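Local coordinates for protein transcriptional regulator KdgR (Pseudomonas aeruginosa, PDB 5Y6I) that probably acts as a DNA-binding transcription factor of the IclR family, with a helix-turn-helix domain and a C-terminal domain typical of that family, at residues A19-G22 with T23-K27; A58-S62 with G63-Q67; A157-P160 with E161-A165; V45-A49 with S50-R54. All blocks are in the same frame, centred on the assembly; numbering follows the deposited sequence.

Contact 1. Residues A19-G22 with T23-K27; sequences AEVG and TDILK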
ATOM      1  N   ALA A  19      -3.293  -8.013  26.567  1.00116.71           N
ATOM      2  CA  ALA A  19      -3.124  -7.241  25.340  1.00108.54           C
ATOM      3  C   ALA A  19      -2.548  -8.106  24.229  1.00 99.38           C
ATOM      4  O   ALA A  19      -2.961  -7.998  23.069  1.00 89.98           O
ATOM      5  CB  ALA A  19      -2.227  -6.035  25.600  1.00112.41           C
ATOM      6  N   GLU A  20      -1.592  -8.974  24.574  1.00 98.96           N
ATOM      7  CA  GLU A  20      -0.968  -9.835  23.577  1.00 95.35           C
ATOM      8  C   GLU A  20      -1.990 -10.768  22.947  1.00 93.77           C
ATOM      9  O   GLU A  20      -2.139 -10.811  21.720  1.00 92.71           O
ATOM     10  CB  GLU A  20       0.161 -10.638  24.214  1.00 96.37           C
ATOM     11  CG  GLU A  20       1.209 -11.087  23.222  1.00 98.79           C
ATOM     12  CD  GLU A  20       2.601 -11.091  23.821  1.00105.81           C
ATOM     13  OE1 GLU A  20       2.748 -11.473  25.001  1.00104.65           O
ATOM     14  OE2 GLU A  20       3.544 -10.687  23.114  1.00110.32           O
ATOM     15  N   VAL A  21      -2.708 -11.518  23.783  1.00 90.02           N
ATOM     16  CA  VAL A  21      -3.668 -12.497  23.292  1.00 83.99           C
ATOM     17  C   VAL A  21      -4.726 -11.833  22.425  1.00 82.65           C
ATOM     18  O   VAL A  21      -5.112 -12.378  21.387  1.00 82.92           O
ATOM     19  CB  VAL A  21      -4.269 -13.263  24.486  1.00 87.26           C
ATOM     20  CG1 VAL A  21      -5.049 -12.338  25.359  1.00 86.93           C
ATOM     21  CG2 VAL A  21      -5.142 -14.400  23.999  1.00 87.59           C
ATOM     22  N   GLY A  22      -5.169 -10.638  22.795  1.00 80.25           N
ATOM     23  CA  GLY A  22      -6.112  -9.908  21.984  1.00 71.74           C
ATOM     24  C   GLY A  22      -5.643  -9.729  20.555  1.00 75.08           C
ATOM     25  O   GLY A  22      -6.306 -10.195  19.618  1.00 75.29           O
ATOM     26  N   THR A  23      -4.505  -9.057  20.353  1.00 72.37           N
ATOM     27  CA  THR A  23      -4.088  -8.833  18.979  1.00 68.97           C
ATOM     28  C   THR A  23      -3.448 -10.068  18.370  1.00 67.10           C
ATOM     29  O   THR A  23      -3.449 -10.201  17.141  1.00 71.42           O
ATOM     30  CB  THR A  23      -3.147  -7.635  18.877  1.00 72.55           C
ATOM     31  OG1 THR A  23      -2.063  -7.779  19.804  1.00 74.18           O
ATOM     32  CG2 THR A  23      -3.923  -6.342  19.137  1.00 74.24           C
ATOM     33  N   ASP A  24      -2.935 -10.988  19.190  1.00 61.70           N
ATOM     34  CA  ASP A  24      -2.574 -12.290  18.642  1.00 66.52           C
ATOM     35  C   ASP A  24      -3.785 -12.964  18.006  1.00 70.94           C
ATOM     36  O   ASP A  24      -3.653 -13.661  16.994  1.00 76.32           O
ATOM     37  CB  ASP A  24      -1.963 -13.183  19.720  1.00 70.77           C
ATOM     38  CG  ASP A  24      -0.552 -12.738  20.146  1.00 81.55           C
ATOM     39  OD1 ASP A  24       0.142 -12.013  19.385  1.00 78.79           O
ATOM     40  OD2 ASP A  24      -0.129 -13.141  21.257  1.00 89.80           O
ATOM     41  N   ILE A  25      -4.976 -12.747  18.560  1.00 69.71           N
ATOM     42  CA  ILE A  25      -6.179 -13.275  17.936  1.00 72.27           C
ATOM     43  C   ILE A  25      -6.525 -12.475  16.685  1.00 73.20           C
ATOM     44  O   ILE A  25      -6.881 -13.044  15.645  1.00 71.63           O
ATOM     45  CB  ILE A  25      -7.340 -13.288  18.944  1.00 72.68           C
ATOM     46  CG1 ILE A  25      -7.068 -14.329  20.025  1.00 81.56           C
ATOM     47  CG2 ILE A  25      -8.655 -13.579  18.236  1.00 68.61           C
ATOM     48  CD1 ILE A  25      -8.115 -14.344  21.126  1.00 87.89           C
ATOM     49  N   LEU A  26      -6.427 -11.145  16.765  1.00 66.98           N
ATOM     50  CA  LEU A  26      -6.713 -10.324  15.599  1.00 65.03           C
ATOM     51  C   LEU A  26      -5.788 -10.688  14.452  1.00 68.02           C
ATOM     52  O   LEU A  26      -6.200 -10.716  13.285  1.00 68.23           O
ATOM     53  CB  LEU A  26      -6.582  -8.852  15.965  1.00 69.05           C
ATOM     54  CG  LEU A  26      -6.784  -7.768  14.911  1.00 72.34           C
ATOM     55  CD1 LEU A  26      -8.224  -7.730  14.399  1.00 75.45           C
ATOM     56  CD2 LEU A  26      -6.390  -6.415  15.501  1.00 70.36           C
ATOM     57  N   LYS A  27      -4.541 -11.013  14.775  1.00 64.56           N
ATOM     58  CA  LYS A  27      -3.582 -11.359  13.741  1.00 61.00           C
ATOM     59  C   LYS A  27      -3.957 -12.671  13.071  1.00 61.24           C
ATOM     60  O   LYS A  27      -3.739 -12.849  11.867  1.00 70.63           O
ATOM     61  CB  LYS A  27      -2.173 -11.435  14.344  1.00 66.40           C
ATOM     62  CG  LYS A  27      -1.105 -11.932  13.389  1.00 71.94           C
ATOM     63  CD  LYS A  27       0.121 -12.465  14.115  1.00 84.20           C
ATOM     64  CE  LYS A  27       0.925 -11.344  14.755  1.00 89.44           C
ATOM     65  NZ  LYS A  27       2.266 -11.797  15.237  1.00 92.80           N
TER

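Contact 2. Residues A58-S62 with G63-Q67; sequences ALIAS and GFAVQ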
ATOM      1  N   ALA A  58     -14.837  -9.389  23.028  1.00 74.29           N
ATOM      2  CA  ALA A  58     -14.240  -8.061  23.179  1.00 76.18           C
ATOM      3  C   ALA A  58     -13.909  -7.442  21.821  1.00 78.98           C
ATOM      4  O   ALA A  58     -14.221  -6.270  21.568  1.00 80.43           O
ATOM      5  CB  ALA A  58     -12.980  -8.139  24.043  1.00 76.66           C
ATOM      6  N   LEU A  59     -13.266  -8.216  20.937  1.00 70.02           N
ATOM      7  CA  LEU A  59     -12.892  -7.691  19.623  1.00 73.55           C
ATOM      8  C   LEU A  59     -14.111  -7.327  18.783  1.00 73.64           C
ATOM      9  O   LEU A  59     -14.022  -6.434  17.938  1.00 71.26           O
ATOM     10  CB  LEU A  59     -12.009  -8.685  18.855  1.00 70.09           C
ATOM     11  CG  LEU A  59     -10.680  -9.185  19.458  1.00 68.48           C
ATOM     12  CD1 LEU A  59     -10.072 -10.299  18.624  1.00 67.97           C
ATOM     13  CD2 LEU A  59      -9.667  -8.041  19.640  1.00 63.83           C
ATOM     14  N   ILE A  60     -15.250  -7.988  18.996  1.00 75.57           N
ATOM     15  CA  ILE A  60     -16.463  -7.593  18.281  1.00 80.08           C
ATOM     16  C   ILE A  60     -17.028  -6.289  18.862  1.00 80.21           C
ATOM     17  O   ILE A  60     -17.444  -5.389  18.118  1.00 81.06           O
ATOM     18  CB  ILE A  60     -17.498  -8.740  18.304  1.00 78.62           C
ATOM     19  CG1 ILE A  60     -16.872 -10.063  17.821  1.00 72.87           C
ATOM     20  CG2 ILE A  60     -18.726  -8.379  17.460  1.00 76.16           C
ATOM     21  CD1 ILE A  60     -17.853 -11.292  17.827  1.00 67.13           C
ATOM     22  N   ALA A  61     -17.045  -6.165  20.195  1.00 73.00           N
ATOM     23  CA  ALA A  61     -17.380  -4.889  20.824  1.00 76.69           C
ATOM     24  C   ALA A  61     -16.518  -3.758  20.279  1.00 85.58           C
ATOM     25  O   ALA A  61     -17.032  -2.731  19.825  1.00 95.25           O
ATOM     26  CB  ALA A  61     -17.213  -4.989  22.340  1.00 73.12           C
ATOM     27  N   SER A  62     -15.196  -3.929  20.304  1.00 84.42           N
ATOM     28  CA  SER A  62     -14.305  -2.857  19.873  1.00 84.55           C
ATOM     29  C   SER A  62     -14.373  -2.578  18.368  1.00 82.97           C
ATOM     30  O   SER A  62     -13.656  -1.687  17.889  1.00 86.41           O
ATOM     31  CB  SER A  62     -12.874  -3.194  20.281  1.00 83.33           C
ATOM     32  OG  SER A  62     -12.493  -4.448  19.749  1.00 86.35           O
ATOM     33  N   GLY A  63     -15.216  -3.292  17.621  1.00 76.18           N
ATOM     34  CA  GLY A  63     -15.305  -3.123  16.190  1.00 73.36           C
ATOM     35  C   GLY A  63     -14.188  -3.769  15.406  1.00 73.64           C
ATOM     36  O   GLY A  63     -14.218  -3.727  14.169  1.00 78.00           O
ATOM     37  N   PHE A  64     -13.199  -4.357  16.079  1.00 67.37           N
ATOM     38  CA  PHE A  64     -12.073  -4.968  15.394  1.00 70.42           C
ATOM     39  C   PHE A  64     -12.443  -6.290  14.742  1.00 72.15           C
ATOM     40  O   PHE A  64     -11.681  -6.781  13.896  1.00 75.10           O
ATOM     41  CB  PHE A  64     -10.892  -5.139  16.368  1.00 66.63           C
ATOM     42  CG  PHE A  64     -10.005  -3.912  16.463  1.00 61.36           C
ATOM     43  CD1 PHE A  64     -10.291  -2.905  17.350  1.00 63.69           C
ATOM     44  CD2 PHE A  64      -8.908  -3.765  15.642  1.00 62.09           C
ATOM     45  CE1 PHE A  64      -9.497  -1.777  17.425  1.00 64.60           C
ATOM     46  CE2 PHE A  64      -8.113  -2.635  15.713  1.00 62.76           C
ATOM     47  CZ  PHE A  64      -8.414  -1.640  16.614  1.00 61.72           C
ATOM     48  N   ALA A  65     -13.607  -6.846  15.082  1.00 70.74           N
ATOM     49  CA  ALA A  65     -14.093  -8.064  14.450  1.00 67.00           C
ATOM     50  C   ALA A  65     -15.609  -8.003  14.346  1.00 75.77           C
ATOM     51  O   ALA A  65     -16.270  -7.228  15.047  1.00 88.87           O
ATOM     52  CB  ALA A  65     -13.642  -9.308  15.215  1.00 56.52           C
ATOM     53  N   VAL A  66     -16.161  -8.825  13.448  1.00 70.73           N
ATOM     54  CA  VAL A  66     -17.606  -8.958  13.294  1.00 69.70           C
ATOM     55  C   VAL A  66     -17.938 -10.430  13.099  1.00 71.11           C
ATOM     56  O   VAL A  66     -17.082 -11.247  12.761  1.00 74.37           O
ATOM     57  CB  VAL A  66     -18.167  -8.118  12.113  1.00 70.64           C
ATOM     58  CG1 VAL A  66     -18.191  -6.640  12.470  1.00 71.59           C
ATOM     59  CG2 VAL A  66     -17.338  -8.338  10.837  1.00 61.52           C
ATOM     60  N   GLN A  67     -19.205 -10.756  13.320  1.00 73.53           N
ATOM     61  CA  GLN A  67     -19.735 -12.093  13.107  1.00 72.54           C
ATOM     62  C   GLN A  67     -20.883 -11.948  12.114  1.00 77.10           C
ATOM     63  O   GLN A  67     -21.770 -11.114  12.315  1.00 79.11           O
ATOM     64  CB  GLN A  67     -20.194 -12.716  14.438  1.00 70.60           C
ATOM     65  CG  GLN A  67     -20.518 -14.202  14.354  1.00 70.98           C
ATOM     66  CD  GLN A  67     -20.839 -14.848  15.705  1.00 75.37           C
ATOM     67  OE1 GLN A  67     -20.775 -16.075  15.851  1.00 73.35           O
ATOM     68  NE2 GLN A  67     -21.200 -14.029  16.692  1.00 80.12           N
TER

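Contact 3. Residues A157-P160 with E161-A165; sequences AFLP and EREVA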
ATOM      1  N   ALA A 157      12.612  -5.460 -15.273  1.00 73.82           N
ATOM      2  CA  ALA A 157      12.169  -6.830 -15.060  1.00 80.15           C
ATOM      3  C   ALA A 157      10.836  -6.871 -14.325  1.00 78.09           C
ATOM      4  O   ALA A 157      10.016  -7.756 -14.590  1.00 78.81           O
ATOM      5  CB  ALA A 157      13.229  -7.614 -14.286  1.00 84.66           C
ATOM      6  N   PHE A 158      10.589  -5.914 -13.426  1.00 75.21           N
ATOM      7  CA  PHE A 158       9.473  -6.021 -12.509  1.00 77.00           C
ATOM      8  C   PHE A 158       8.358  -5.007 -12.727  1.00 82.25           C
ATOM      9  O   PHE A 158       7.220  -5.301 -12.360  1.00 90.90           O
ATOM     10  CB  PHE A 158       9.982  -5.932 -11.068  1.00 79.13           C
ATOM     11  CG  PHE A 158      10.739  -7.149 -10.637  1.00 80.53           C
ATOM     12  CD1 PHE A 158      12.096  -7.262 -10.882  1.00 75.50           C
ATOM     13  CD2 PHE A 158      10.076  -8.214 -10.047  1.00 78.81           C
ATOM     14  CE1 PHE A 158      12.793  -8.399 -10.508  1.00 74.81           C
ATOM     15  CE2 PHE A 158      10.769  -9.357  -9.674  1.00 81.15           C
ATOM     16  CZ  PHE A 158      12.134  -9.446  -9.906  1.00 77.62           C
ATOM     17  N   LEU A 159       8.616  -3.853 -13.321  1.00 81.65           N
ATOM     18  CA  LEU A 159       7.535  -2.911 -13.572  1.00 73.82           C
ATOM     19  C   LEU A 159       6.770  -3.274 -14.821  1.00 76.26           C
ATOM     20  O   LEU A 159       7.264  -3.991 -15.696  1.00 75.81           O
ATOM     21  CB  LEU A 159       8.064  -1.493 -13.705  1.00 76.78           C
ATOM     22  CG  LEU A 159       8.704  -0.990 -12.439  1.00 71.79           C
ATOM     23  CD1 LEU A 159       9.915  -0.263 -12.851  1.00 70.06           C
ATOM     24  CD2 LEU A 159       7.687  -0.194 -11.563  1.00 61.05           C
ATOM     25  N   PRO A 160       5.534  -2.777 -14.944  1.00 78.77           N
ATOM     26  CA  PRO A 160       4.801  -2.961 -16.192  1.00 80.48           C
ATOM     27  C   PRO A 160       5.582  -2.471 -17.401  1.00 78.87           C
ATOM     28  O   PRO A 160       6.403  -1.558 -17.320  1.00 84.46           O
ATOM     29  CB  PRO A 160       3.523  -2.135 -15.968  1.00 77.07           C
ATOM     30  CG  PRO A 160       3.346  -2.100 -14.547  1.00 62.63           C
ATOM     31  CD  PRO A 160       4.719  -1.996 -13.987  1.00 64.24           C
ATOM     32  N   GLU A 161       5.319  -3.121 -18.529  1.00 79.93           N
ATOM     33  CA  GLU A 161       5.931  -2.724 -19.783  1.00 82.66           C
ATOM     34  C   GLU A 161       5.569  -1.292 -20.129  1.00 90.49           C
ATOM     35  O   GLU A 161       6.377  -0.570 -20.722  1.00105.19           O
ATOM     36  CB  GLU A 161       5.506  -3.709 -20.876  1.00 84.76           C
ATOM     37  CG  GLU A 161       5.364  -3.160 -22.283  1.00 94.72           C
ATOM     38  CD  GLU A 161       6.698  -2.744 -22.879  1.00103.37           C
ATOM     39  OE1 GLU A 161       7.767  -3.128 -22.341  1.00105.20           O
ATOM     40  OE2 GLU A 161       6.667  -2.034 -23.902  1.00106.71           O
ATOM     41  N   ARG A 162       4.407  -0.841 -19.673  1.00 92.46           N
ATOM     42  CA  ARG A 162       3.837   0.414 -20.135  1.00 95.98           C
ATOM     43  C   ARG A 162       4.563   1.621 -19.544  1.00 89.27           C
ATOM     44  O   ARG A 162       4.736   2.640 -20.223  1.00 92.54           O
ATOM     45  CB  ARG A 162       2.345   0.435 -19.799  1.00103.48           C
ATOM     46  CG  ARG A 162       1.715   1.793 -19.883  1.00111.08           C
ATOM     47  CD  ARG A 162       1.328   2.099 -21.313  1.00115.33           C
ATOM     48  NE  ARG A 162       1.054   3.519 -21.476  1.00119.68           N
ATOM     49  CZ  ARG A 162       0.068   3.994 -22.229  1.00124.26           C
ATOM     50  NH1 ARG A 162      -0.756   3.163 -22.853  1.00125.35           N
ATOM     51  NH2 ARG A 162      -0.111   5.303 -22.334  1.00125.94           N
ATOM     52  N   GLU A 163       5.002   1.542 -18.293  1.00 85.94           N
ATOM     53  CA  GLU A 163       5.684   2.691 -17.718  1.00 89.52           C
ATOM     54  C   GLU A 163       7.202   2.651 -17.895  1.00 82.82           C
ATOM     55  O   GLU A 163       7.891   3.533 -17.370  1.00 84.09           O
ATOM     56  CB  GLU A 163       5.325   2.857 -16.241  1.00 92.69           C
ATOM     57  CG  GLU A 163       5.129   1.586 -15.457  1.00 99.07           C
ATOM     58  CD  GLU A 163       4.810   1.879 -14.000  1.00 98.60           C
ATOM     59  OE1 GLU A 163       3.995   1.157 -13.403  1.00 99.36           O
ATOM     60  OE2 GLU A 163       5.376   2.853 -13.459  1.00 99.75           O
ATOM     61  N   VAL A 164       7.737   1.673 -18.622  1.00 75.51           N
ATOM     62  CA  VAL A 164       9.146   1.686 -18.972  1.00 81.80           C
ATOM     63  C   VAL A 164       9.372   1.986 -20.450  1.00 89.34           C
ATOM     64  O   VAL A 164      10.416   2.549 -20.799  1.00 94.02           O
ATOM     65  CB  VAL A 164       9.840   0.362 -18.577  1.00 81.59           C
ATOM     66  CG1 VAL A 164       9.507  -0.053 -17.175  1.00 75.70           C
ATOM     67  CG2 VAL A 164       9.592  -0.735 -19.560  1.00 74.99           C
ATOM     68  N   ALA A 165       8.400   1.680 -21.315  1.00 92.47           N
ATOM     69  CA  ALA A 165       8.662   1.584 -22.743  1.00 94.82           C
ATOM     70  C   ALA A 165       9.074   2.922 -23.343  1.00102.80           C
ATOM     71  O   ALA A 165       9.978   2.974 -24.185  1.00110.38           O
ATOM     72  CB  ALA A 165       7.431   1.027 -23.460  1.00 92.19           C
TER

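Contact 4. Residues V45-A49 with S50-R54; sequences VGMPA and SKVHR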
ATOM      1  N   VAL A  45      -4.236 -19.958  16.363  1.00 78.73           N
ATOM      2  CA  VAL A  45      -3.449 -19.340  17.433  1.00 75.50           C
ATOM      3  C   VAL A  45      -3.102 -20.280  18.570  1.00 73.59           C
ATOM      4  O   VAL A  45      -2.533 -19.819  19.563  1.00 76.66           O
ATOM      5  CB  VAL A  45      -4.131 -18.159  18.152  1.00 76.83           C
ATOM      6  CG1 VAL A  45      -4.586 -17.149  17.204  1.00 73.41           C
ATOM      7  CG2 VAL A  45      -5.321 -18.645  18.941  1.00 78.07           C
ATOM      8  N   GLY A  46      -3.469 -21.555  18.491  1.00 73.58           N
ATOM      9  CA  GLY A  46      -3.112 -22.507  19.532  1.00 79.35           C
ATOM     10  C   GLY A  46      -3.559 -22.180  20.940  1.00 85.96           C
ATOM     11  O   GLY A  46      -2.768 -22.319  21.878  1.00 98.19           O
ATOM     12  N   MET A  47      -4.799 -21.762  21.122  1.00 83.78           N
ATOM     13  CA  MET A  47      -5.367 -21.557  22.442  1.00 85.49           C
ATOM     14  C   MET A  47      -6.692 -22.292  22.566  1.00 83.53           C
ATOM     15  O   MET A  47      -7.321 -22.634  21.555  1.00 81.66           O
ATOM     16  CB  MET A  47      -5.561 -20.061  22.710  1.00 82.44           C
ATOM     17  CG  MET A  47      -4.384 -19.245  22.286  1.00 86.36           C
ATOM     18  SD  MET A  47      -4.529 -17.530  22.800  1.00 93.57           S
ATOM     19  CE  MET A  47      -6.007 -17.062  21.919  1.00 92.64           C
ATOM     20  N   PRO A  48      -7.118 -22.595  23.792  1.00 85.65           N
ATOM     21  CA  PRO A  48      -8.424 -23.251  23.980  1.00 83.50           C
ATOM     22  C   PRO A  48      -9.562 -22.453  23.352  1.00 83.16           C
ATOM     23  O   PRO A  48      -9.548 -21.221  23.344  1.00 80.65           O
ATOM     24  CB  PRO A  48      -8.564 -23.326  25.505  1.00 83.43           C
ATOM     25  CG  PRO A  48      -7.166 -23.241  26.044  1.00 85.40           C
ATOM     26  CD  PRO A  48      -6.231 -22.782  24.961  1.00 86.32           C
ATOM     27  N   ALA A  49     -10.555 -23.175  22.816  1.00 84.23           N
ATOM     28  CA  ALA A  49     -11.657 -22.511  22.121  1.00 77.97           C
ATOM     29  C   ALA A  49     -12.384 -21.537  23.027  1.00 74.41           C
ATOM     30  O   ALA A  49     -12.843 -20.489  22.560  1.00 77.87           O
ATOM     31  CB  ALA A  49     -12.652 -23.530  21.571  1.00 61.01           C
ATOM     32  N   SER A  50     -12.472 -21.846  24.324  1.00 68.85           N
ATOM     33  CA  SER A  50     -13.237 -21.008  25.242  1.00 71.46           C
ATOM     34  C   SER A  50     -12.578 -19.646  25.440  1.00 70.84           C
ATOM     35  O   SER A  50     -13.249 -18.606  25.374  1.00 64.39           O
ATOM     36  CB  SER A  50     -13.444 -21.735  26.576  1.00 77.81           C
ATOM     37  OG  SER A  50     -12.283 -22.439  27.002  1.00 83.91           O
ATOM     38  N   LYS A  51     -11.260 -19.615  25.657  1.00 78.93           N
ATOM     39  CA  LYS A  51     -10.592 -18.321  25.763  1.00 83.49           C
ATOM     40  C   LYS A  51     -10.699 -17.531  24.462  1.00 76.32           C
ATOM     41  O   LYS A  51     -10.854 -16.305  24.496  1.00 79.93           O
ATOM     42  CB  LYS A  51      -9.126 -18.505  26.181  1.00 93.62           C
ATOM     43  CG  LYS A  51      -8.212 -17.336  25.862  1.00101.02           C
ATOM     44  CD  LYS A  51      -6.857 -17.443  26.590  1.00107.58           C
ATOM     45  CE  LYS A  51      -5.816 -18.184  25.752  1.00108.40           C
ATOM     46  NZ  LYS A  51      -4.564 -18.600  26.464  1.00109.79           N
ATOM     47  N   VAL A  52     -10.655 -18.200  23.306  1.00 70.21           N
ATOM     48  CA  VAL A  52     -10.796 -17.455  22.052  1.00 70.09           C
ATOM     49  C   VAL A  52     -12.176 -16.826  21.983  1.00 64.84           C
ATOM     50  O   VAL A  52     -12.320 -15.625  21.713  1.00 59.16           O
ATOM     51  CB  VAL A  52     -10.505 -18.348  20.826  1.00 63.10           C
ATOM     52  CG1 VAL A  52     -10.702 -17.565  19.509  1.00 54.81           C
ATOM     53  CG2 VAL A  52      -9.089 -18.879  20.892  1.00 65.55           C
ATOM     54  N   HIS A  53     -13.214 -17.617  22.264  1.00 68.95           N
ATOM     55  CA  HIS A  53     -14.565 -17.062  22.255  1.00 71.54           C
ATOM     56  C   HIS A  53     -14.691 -15.862  23.187  1.00 77.32           C
ATOM     57  O   HIS A  53     -15.364 -14.887  22.843  1.00 83.02           O
ATOM     58  CB  HIS A  53     -15.605 -18.118  22.630  1.00 70.09           C
ATOM     59  CG  HIS A  53     -16.958 -17.532  22.875  1.00 71.63           C
ATOM     60  ND1 HIS A  53     -17.865 -17.316  21.861  1.00 75.48           N
ATOM     61  CD2 HIS A  53     -17.525 -17.045  24.001  1.00 77.48           C
ATOM     62  CE1 HIS A  53     -18.946 -16.744  22.360  1.00 81.86           C
ATOM     63  NE2 HIS A  53     -18.766 -16.572  23.656  1.00 86.71           N
ATOM     64  N   ARG A  54     -14.039 -15.901  24.352  1.00 83.48           N
ATOM     65  CA  ARG A  54     -14.140 -14.788  25.291  1.00 85.40           C
ATOM     66  C   ARG A  54     -13.537 -13.524  24.702  1.00 79.02           C
ATOM     67  O   ARG A  54     -14.167 -12.458  24.724  1.00 76.27           O
ATOM     68  CB  ARG A  54     -13.463 -15.141  26.620  1.00 91.08           C
ATOM     69  CG  ARG A  54     -14.121 -14.448  27.804  1.00 96.83           C
ATOM     70  CD  ARG A  54     -13.725 -15.060  29.134  1.00102.68           C
ATOM     71  NE  ARG A  54     -13.599 -16.516  29.086  1.00103.66           N
ATOM     72  CZ  ARG A  54     -12.500 -17.165  29.463  1.00103.26           C
ATOM     73  NH1 ARG A  54     -11.455 -16.471  29.904  1.00104.16           N
ATOM     74  NH2 ARG A  54     -12.444 -18.495  29.402  1.00 98.59           N
TER

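Contact 1. Residues A19-G22 with T23-K27
The carbonyl oxygen of G22 is gripped by two backbone amides. The main bond comes from L26, whose N lies 3.0 Å from G22 O, and I25 adds a weak one. I25 N has its better acceptor one residue back, V21 O at 2.9 Å. The shortest rung joins D24 N to E20 O at 2.7 Å, and T23 N reaches A19 O at 3.3 Å. Apart from that weak i to i+3 bond, these form the i to i+4 ladder of the first helix of the IclR-type winged helix-turn-helix domain. On one flank V21 and I25 lie side by side and point the same way, V21 CG2 meeting I25 CD1 at 4.1 Å. On another, the carboxylate of D24 leans back over the E20 side chain, bringing OD2 3.1 Å from E20 CG. Their two carboxylate planes are only 17° apart. The charged ends stay apart, E20 OE2 being 4.8 Å from D24 OD2; a weak, long ion pair of E20 with R17 and the hydrogen bond of D24 OD1 with S62 OG of the second subunit may both ease the repulsion. T23 OG1 bonds to that same hydroxyl. Helix 18-31 is thus held between two partners: V21 and I25 pack on Y55 of helix 49-61 and on M47 in the turn before it, while A19, E20, T23 and K27 face the second subunit.

Contact 2. Residues A58-S62 with G63-Q67
L59 and A65 make the close side of this turn, their CB atoms 4.0 Å apart. A65 N also hydrogen-bonds back to L59 O at 2.9 Å, approaching from well above the carbonyl plane. I60 lies against the same residue: its CA-H points almost straight at A65 O (3.3 Å from I60 CA), and its CG1 is 4.2 Å from A65 CB. The helix ends in a Schellman motif: G63 leaves with positive phi (77°), its N bonded to I60 O at 3.1 Å, and the chain swings round into strand 65-67, the first strand of the beta hairpin, or wing. S62 sits at the bend, with OG between its backbone N and carbonyl carbon (chi1 56°). That places the hydroxyl 3.1 Å from both A58 O and L59 O, and its one proton can serve either. The same oxygen lies at the edge of the F64 ring, 3.6 Å from CD1. F64 and L59 face inward, F64 onto L26 and V83, L59 onto I25. By contrast the A61 and V66 side chains lie on the solvent side and barely touch across the turn, A61 packing on E20 of the second subunit, while I60 CG2 only grazes V66 and CD1 only grazes Q67.

Contact 3. Residues A157-P160 with E161-A165
The chain leaves helix 150-158 at L159, runs extended through L159 and P160 (psi 159° and 150°), and returns to helical angles from E161, where the amides of V164 and A165 both bond weakly to E161 O. V164 and E163 reach back over this corner. V164 CG1 has two neighbours, L159 CB at 4.0 Å and P160 O at 3.5 Å, so the valine fills the inside of the bend, and it is the one buried residue of the contact. E163 takes the other flank. Its chain runs straight beyond CG (chi2 179°) and slants across the pyrrolidine ring, setting OE1 3.3 Å from P160 CD and 3.5 Å from P160 CG. L159 and E163 also both rest on W117 of strand 111-118, which ties the corner to the five-stranded sheet of the C-terminal domain. E161 turns outward and pairs in a salt bridge with R168, two helical turns further on. Across the bend no donor meets an acceptor in bonding geometry, and the two parts are held by van der Waals contact and by the chain itself. The nearby charges that E163 meets include two from the second subunit: D106 of that chain brings a like charge close to OE1, which may raise the affinity of E163 for a proton, while R105 of the same chain offers a long, weak ion pair that probably offsets part of this.

Contact 4. Residues V45-A49 with S50-R54
P48 O accepts the N-H of V52 at 3.2 Å, and this bond opens the helix: P48 is its N-cap residue. The next rung follows at once, H53 N to A49 O at 2.9 Å with a nearly straight N-H (170°), and R54 N carries the ladder on to S50 O at 3.0 Å. The carbonyls of P48, A49 and S50 are thereby each satisfied by a backbone amide four residues on. A proline at the cap offers no side-chain acceptor to the first amides, and the hydroxyl of S50 stays by the P48 ring, with OG 4.1 Å from P48 CB. Beside this polar ladder M47, V45 and V52 form an apolar patch, with K51 running along its border. M47 sends its side chain back towards the helix, where it crosses K51 and V52 at roughly right angles. Its sulfur meets the lysine at the last methylene, beside the ammonium group, SD 3.3 Å from K51 CE, and its methyl, turned aside at chi3 (-61°), lies 3.7 Å from V52 CG2. V45 completes the patch, with CG2 4.2 Å from V52 CG2. G46, at positive phi, turns the chain between the two helices, the turn of the helix-turn-helix. Helix 49-61 is the second helix of that motif and, as in the family, probably the DNA-recognition helix. Helix 38-45 lies behind V52, which packs on L38, L41 and A42. Helix 18-31 closes the other flank, with V45 against A28. H53 leads away from the contact, and R54 packs on V16 of the second subunit.

How the contacts relate
From the N terminus, contact 1 lies within helix 18-31 and closes no loop. Contact 4 then closes the turn between helices 38-45 and 49-61, and contact 2 ends the latter helix and leads into the hairpin; both use helix 49-61. All four contacts run in series, and none nests or crosses. Contact 1 is the hub: helix 18-31 packs against both contact 2 and contact 4, joining the three into one helix-turn-helix domain. Contact 3 stands apart in the C-terminal domain, its centre about 40 Å from that of contact 1. All four reach the second subunit, contact 4 through R54 alone.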